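PDB 6NX0: Di-haem cytochrome c peroxidase family protein from Burkholderia thailandensis E264, which probably acts as a diheme cytochrome c peroxidase, using two covalently bound c-type hemes in peroxide reduction and electron transfer. Local coordinates for residues Ile327-Asn338 with Trp407-Val417. Sequence-based numbering, arbitrary orientation.
With HEC (heme c), chain C.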
loop_
_atom_site.group_PDB
_atom_site.type_symbol
_atom_site.label_atom_id
_atom_site.label_comp_id
_atom_site.label_asym_id
_atom_site.label_seq_id
_atom_site.Cartn_x
_atom_site.Cartn_y
_atom_site.Cartn_z
ATOM N N ILE A 327 1.054 12.899 -6.559
ATOM C CA ILE A 327 0.729 14.023 -5.670
ATOM C C ILE A 327 1.970 14.687 -5.078
ATOM O O ILE A 327 1.839 15.736 -4.418
ATOM C CB ILE A 327 -0.264 13.617 -4.555
ATOM C CG1 ILE A 327 0.356 12.666 -3.518
ATOM C CG2 ILE A 327 -1.522 12.982 -5.157
ATOM C CD1 ILE A 327 -0.515 12.471 -2.264
ATOM N N ALA A 328 3.171 14.124 -5.305
ATOM C CA ALA A 328 4.438 14.792 -4.997
ATOM C C ALA A 328 4.565 15.164 -3.514
ATOM O O ALA A 328 4.835 16.310 -3.152
ATOM C CB ALA A 328 4.613 16.033 -5.877
ATOM N N VAL A 329 4.419 14.175 -2.643
ATOM C CA VAL A 329 4.655 14.464 -1.224
ATOM C C VAL A 329 6.105 14.897 -0.997
ATOM O O VAL A 329 7.003 14.605 -1.812
ATOM C CB VAL A 329 4.284 13.280 -0.312
ATOM C CG1 VAL A 329 2.849 12.868 -0.516
ATOM C CG2 VAL A 329 5.246 12.126 -0.502
ATOM N N PRO A 330 6.378 15.618 0.090
ATOM C CA PRO A 330 7.726 16.154 0.308
ATOM C C PRO A 330 8.780 15.067 0.449
ATOM O O PRO A 330 8.509 13.953 0.903
ATOM C CB PRO A 330 7.590 16.948 1.610
ATOM C CG PRO A 330 6.115 17.280 1.685
ATOM C CD PRO A 330 5.431 16.082 1.110
ATOM N N ARG A 331 10.004 15.430 0.067
ATOM C CA ARG A 331 11.141 14.536 0.225
ATOM C C ARG A 331 11.379 14.212 1.694
ATOM O O ARG A 331 11.360 15.093 2.565
ATOM C CB ARG A 331 12.382 15.193 -0.370
ATOM C CG ARG A 331 13.624 14.284 -0.460
ATOM C CD ARG A 331 14.675 15.047 -1.234
ATOM N NE ARG A 331 15.946 14.374 -1.494
ATOM C CZ ARG A 331 16.194 13.615 -2.554
ATOM N NH1 ARG A 331 15.225 13.337 -3.431
ATOM N NH2 ARG A 331 17.417 13.118 -2.748
ATOM N N ASN A 332 11.626 12.935 1.969
ATOM C CA ASN A 332 12.050 12.504 3.297
ATOM C C ASN A 332 13.569 12.570 3.311
ATOM O O ASN A 332 14.242 11.680 2.782
ATOM C CB ASN A 332 11.552 11.099 3.614
ATOM C CG ASN A 332 11.971 10.650 4.998
ATOM O OD1 ASN A 332 12.860 11.244 5.598
ATOM N ND2 ASN A 332 11.338 9.617 5.511
ATOM N N ARG A 333 14.105 13.642 3.892
ATOM C CA ARG A 333 15.532 13.883 3.821
ATOM C C ARG A 333 16.325 12.941 4.717
ATOM O O ARG A 333 17.566 12.922 4.625
ATOM C CB ARG A 333 15.815 15.348 4.163
ATOM C CG ARG A 333 15.182 16.319 3.156
ATOM C CD ARG A 333 15.194 17.757 3.664
ATOM N NE ARG A 333 14.476 17.831 4.934
ATOM C CZ ARG A 333 14.457 18.882 5.747
ATOM N NH1 ARG A 333 15.112 19.990 5.433
ATOM N NH2 ARG A 333 13.769 18.814 6.880
ATOM N N ALA A 334 15.652 12.165 5.560
ATOM C CA ALA A 334 16.309 11.188 6.416
ATOM C C ALA A 334 16.376 9.792 5.795
ATOM O O ALA A 334 16.956 8.883 6.408
ATOM C CB ALA A 334 15.611 11.128 7.777
ATOM N N LEU A 335 15.805 9.574 4.611
ATOM C CA LEU A 335 15.959 8.284 3.954
ATOM C C LEU A 335 17.373 8.123 3.400
ATOM O O LEU A 335 17.866 9.022 2.719
ATOM C CB LEU A 335 14.974 8.129 2.803
ATOM C CG LEU A 335 13.568 7.675 3.100
ATOM C CD1 LEU A 335 12.743 7.706 1.819
ATOM C CD2 LEU A 335 13.534 6.255 3.663
ATOM N N PRO A 336 18.031 6.976 3.623
ATOM C CA PRO A 336 19.425 6.824 3.169
ATOM C C PRO A 336 19.652 7.114 1.697
ATOM O O PRO A 336 20.613 7.826 1.360
ATOM C CB PRO A 336 19.726 5.367 3.540
ATOM C CG PRO A 336 18.913 5.134 4.764
ATOM C CD PRO A 336 17.637 5.910 4.566
ATOM N N ALA A 337 18.782 6.636 0.808
ATOM C CA ALA A 337 19.020 6.849 -0.619
ATOM C C ALA A 337 18.976 8.325 -0.976
ATOM O O ALA A 337 19.604 8.729 -1.962
ATOM C CB ALA A 337 18.000 6.093 -1.477
ATOM N N ASN A 338 18.290 9.135 -0.185
ATOM C CA ASN A 338 18.134 10.540 -0.504
ATOM C C ASN A 338 19.351 11.364 -0.112
ATOM O O ASN A 338 19.366 12.565 -0.388
ATOM C CB ASN A 338 16.878 11.093 0.173
ATOM C CG ASN A 338 15.612 10.747 -0.584
ATOM O OD1 ASN A 338 15.656 10.388 -1.765
ATOM N ND2 ASN A 338 14.466 10.845 0.088
ATOM N N TRP A 407 5.614 23.009 2.885
ATOM C CA TRP A 407 5.703 21.565 2.728
ATOM C C TRP A 407 7.030 21.123 2.152
ATOM O O TRP A 407 7.517 20.045 2.516
ATOM C CB TRP A 407 4.557 21.069 1.831
ATOM C CG TRP A 407 3.243 21.365 2.469
ATOM C CD1 TRP A 407 2.393 22.388 2.165
ATOM C CD2 TRP A 407 2.662 20.686 3.584
ATOM N NE1 TRP A 407 1.319 22.378 3.010
ATOM C CE2 TRP A 407 1.453 21.339 3.890
ATOM C CE3 TRP A 407 3.038 19.577 4.348
ATOM C CZ2 TRP A 407 0.619 20.921 4.918
ATOM C CZ3 TRP A 407 2.205 19.156 5.358
ATOM C CH2 TRP A 407 1.000 19.823 5.636
ATOM N N TYR A 408 7.630 21.925 1.275
ATOM C CA TYR A 408 8.811 21.507 0.533
ATOM C C TYR A 408 10.070 22.169 1.071
ATOM O O TYR A 408 10.962 22.562 0.312
ATOM C CB TYR A 408 8.617 21.781 -0.952
ATOM C CG TYR A 408 7.441 21.011 -1.533
ATOM C CD1 TYR A 408 7.377 19.611 -1.452
ATOM C CD2 TYR A 408 6.390 21.674 -2.153
ATOM C CE1 TYR A 408 6.298 18.898 -1.961
ATOM C CE2 TYR A 408 5.316 20.977 -2.667
ATOM C CZ TYR A 408 5.274 19.584 -2.585
ATOM O OH TYR A 408 4.216 18.907 -3.094
ATOM N N HIS A 409 10.142 22.260 2.399
ATOM C CA HIS A 409 11.348 22.698 3.099
ATOM C C HIS A 409 11.827 24.029 2.525
ATOM O O HIS A 409 13.008 24.233 2.238
ATOM C CB HIS A 409 12.422 21.601 3.030
ATOM C CG HIS A 409 11.920 20.248 3.452
ATOM N ND1 HIS A 409 11.638 19.238 2.551
ATOM C CD2 HIS A 409 11.624 19.747 4.676
ATOM C CE1 HIS A 409 11.201 18.174 3.201
ATOM N NE2 HIS A 409 11.180 18.456 4.494
ATOM N N GLY A 410 10.869 24.940 2.326
ATOM C CA GLY A 410 11.148 26.291 1.877
ATOM C C GLY A 410 11.123 26.538 0.377
ATOM O O GLY A 410 11.172 27.706 -0.040
ATOM N N ARG A 411 11.055 25.498 -0.453
ATOM C CA ARG A 411 11.072 25.668 -1.897
ATOM C C ARG A 411 9.673 26.034 -2.395
ATOM O O ARG A 411 8.673 25.784 -1.719
ATOM C CB ARG A 411 11.566 24.380 -2.580
ATOM C CG ARG A 411 12.710 23.656 -1.835
ATOM C CD ARG A 411 14.017 23.619 -2.621
ATOM N NE ARG A 411 13.943 22.778 -3.814
ATOM C CZ ARG A 411 14.602 21.630 -3.989
ATOM N NH1 ARG A 411 15.413 21.141 -3.050
ATOM N NH2 ARG A 411 14.451 20.962 -5.122
ATOM N N ASP A 412 9.601 26.624 -3.595
ATOM C CA ASP A 412 8.321 27.032 -4.165
ATOM C C ASP A 412 7.717 25.965 -5.074
ATOM O O ASP A 412 6.695 26.210 -5.735
ATOM C CB ASP A 412 8.472 28.359 -4.922
ATOM C CG ASP A 412 9.394 28.264 -6.140
ATOM O OD1 ASP A 412 9.528 27.179 -6.753
ATOM O OD2 ASP A 412 9.995 29.304 -6.494
ATOM N N THR A 413 8.321 24.788 -5.116
ATOM C CA THR A 413 7.806 23.692 -5.911
ATOM C C THR A 413 8.290 22.396 -5.272
ATOM O O THR A 413 9.009 22.396 -4.270
ATOM C CB THR A 413 8.247 23.811 -7.378
ATOM O OG1 THR A 413 7.541 22.862 -8.209
ATOM C CG2 THR A 413 9.724 23.567 -7.484
ATOM N N PHE A 414 7.879 21.295 -5.884
ATOM C CA PHE A 414 8.097 19.964 -5.330
ATOM C C PHE A 414 9.585 19.698 -5.147
ATOM O O PHE A 414 10.401 19.978 -6.032
ATOM C CB PHE A 414 7.501 18.917 -6.264
ATOM C CG PHE A 414 6.222 19.366 -6.952
ATOM C CD1 PHE A 414 5.095 19.646 -6.206
ATOM C CD2 PHE A 414 6.164 19.528 -8.332
ATOM C CE1 PHE A 414 3.935 20.067 -6.805
ATOM C CE2 PHE A 414 4.981 19.941 -8.947
ATOM C CZ PHE A 414 3.870 20.219 -8.179
ATOM N N ASP A 415 9.954 19.138 -4.001
ATOM C CA ASP A 415 11.357 18.835 -3.769
ATOM C C ASP A 415 11.676 17.350 -3.827
ATOM O O ASP A 415 12.826 16.973 -3.579
ATOM C CB ASP A 415 11.843 19.427 -2.442
ATOM C CG ASP A 415 11.246 18.769 -1.198
ATOM O OD1 ASP A 415 10.310 17.953 -1.281
ATOM O OD2 ASP A 415 11.779 19.083 -0.099
ATOM N N ASP A 416 10.719 16.492 -4.189
ATOM C CA ASP A 416 11.051 15.080 -4.352
ATOM C C ASP A 416 10.700 14.568 -5.741
ATOM O O ASP A 416 10.493 13.361 -5.936
ATOM C CB ASP A 416 10.363 14.237 -3.292
ATOM C CG ASP A 416 11.096 12.939 -3.017
ATOM O OD1 ASP A 416 12.342 12.860 -3.242
ATOM O OD2 ASP A 416 10.417 11.987 -2.588
ATOM N N VAL A 417 10.637 15.470 -6.719
ATOM C CA VAL A 417 10.438 15.123 -8.119
ATOM C C VAL A 417 11.546 15.788 -8.925
ATOM O O VAL A 417 11.773 16.994 -8.772
ATOM C CB VAL A 417 9.050 15.565 -8.618
ATOM C CG1 VAL A 417 8.881 15.218 -10.071
ATOM C CG2 VAL A 417 7.914 14.957 -7.769
HETATM FE FE HEC C . -4.699 10.576 -0.928
HETATM C CHA HEC C . -1.936 8.811 0.072
HETATM C CHB HEC C . -5.669 10.932 2.347
HETATM C CHC HEC C . -7.071 12.877 -1.848
HETATM C CHD HEC C . -4.005 9.953 -4.210
HETATM N NA HEC C . -3.976 9.936 0.857
HETATM C C1A HEC C . -2.836 9.174 1.029
HETATM C C2A HEC C . -2.628 9.038 2.447
HETATM C C3A HEC C . -3.708 9.532 3.065
HETATM C C4A HEC C . -4.580 10.116 2.077
HETATM C CMA HEC C . -3.922 9.695 4.567
HETATM C CAA HEC C . -1.490 8.223 3.101
HETATM C CBA HEC C . -1.891 6.770 3.288
HETATM C CGA HEC C . -0.803 5.861 3.807
HETATM O O1A HEC C . -1.077 4.622 3.801
HETATM O O2A HEC C . 0.380 6.281 3.941
HETATM N NB HEC C . -6.107 11.662 0.028
HETATM C C1B HEC C . -6.378 11.615 1.397
HETATM C C2B HEC C . -7.471 12.528 1.675
HETATM C C3B HEC C . -7.827 13.127 0.541
HETATM C C4B HEC C . -7.006 12.556 -0.518
HETATM C CMB HEC C . -8.117 12.695 3.075
HETATM C CAB HEC C . -8.850 14.270 0.320
HETATM C CBB HEC C . -8.451 15.520 1.138
HETATM N NC HEC C . -5.455 11.223 -2.683
HETATM C C1C HEC C . -6.385 12.233 -2.842
HETATM C C2C HEC C . -6.559 12.444 -4.252
HETATM C C3C HEC C . -5.787 11.570 -4.911
HETATM C C4C HEC C . -5.044 10.806 -3.937
HETATM C CMC HEC C . -7.584 13.462 -4.798
HETATM C CAC HEC C . -5.824 11.248 -6.413
HETATM C CBC HEC C . -5.404 12.514 -7.189
HETATM N ND HEC C . -3.267 9.521 -1.874
HETATM C C1D HEC C . -3.166 9.416 -3.266
HETATM C C2D HEC C . -1.907 8.805 -3.574
HETATM C C3D HEC C . -1.228 8.537 -2.287
HETATM C C4D HEC C . -2.149 8.957 -1.266
HETATM C CMD HEC C . -1.337 8.486 -4.952
HETATM C CAD HEC C . 0.166 7.928 -2.091
HETATM C CBD HEC C . 1.184 9.047 -2.194
HETATM C CGD HEC C . 2.522 8.619 -1.648
HETATM O O1D HEC C . 2.598 7.542 -1.007
HETATM O O2D HEC C . 3.471 9.454 -1.709
HETATM O O HOH W 1 7.647 12.140 -2.889
HETATM O O HOH W 2 7.838 16.435 -3.842
HETATM O O HOH W 3 11.446 10.898 -0.356
HETATM O O HOH W 4 13.283 10.309 -3.395
#
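R331 is held by two neighbouring aspartates. Its backbone N donates to D415 OD1 at 2.9 Å, nearly straight at 173°. Its NH1 forms a salt bridge with D416 OD1, also 2.9 Å. That bond is bent, and the guanidinium and carboxylate planes stand 78° apart. The arginine chain is extended, with CG anti to the backbone N, which carries the guanidinium past D416. NH2 then donates to N338 O, while NH1 also reaches H343 O and F344 makes a cation-pi contact. D416 OD2 accepts from two waters: one also donates to V329 O, the other accepts from N332 N and N338 ND2.

D415 has a second task. Its OD2 accepts the N-H of H409 ND1 on its syn lone pair, in the plane of the imidazole, 2.7 Å between D415 OD2 and H409 ND1. This holds the imidazole plane. The R333 guanidinium is stacked over one face of that ring, planes 23° apart, though the exact spacing is doubtful. R333 CD sits above the same face as a CH-pi contact. The bend at chi3 turns the guanidinium back over the ring.

Nearer the heme, Y408 OH donates to A328 O at 2.7 Å, with the oxygen at the ring edge. A328 CB packs on F414 CD1 (3.7 Å) and V417 CG2. P330 CG rests against Y408 CE1 and W407 CB. P330 and Y408 also touch F396 of helix 390-399.

The Y408-R411 type I' turn and the N332-L335 type I turn, the latter with an N332 Asx turn, shape the two loops. I327 CD1 packs on CBD of the heme, and V329 CG2 lies beside its propionate O2D. I327 also packs beside Y397, the axial ligand of this heme, so the contact backs a c-type heme pocket.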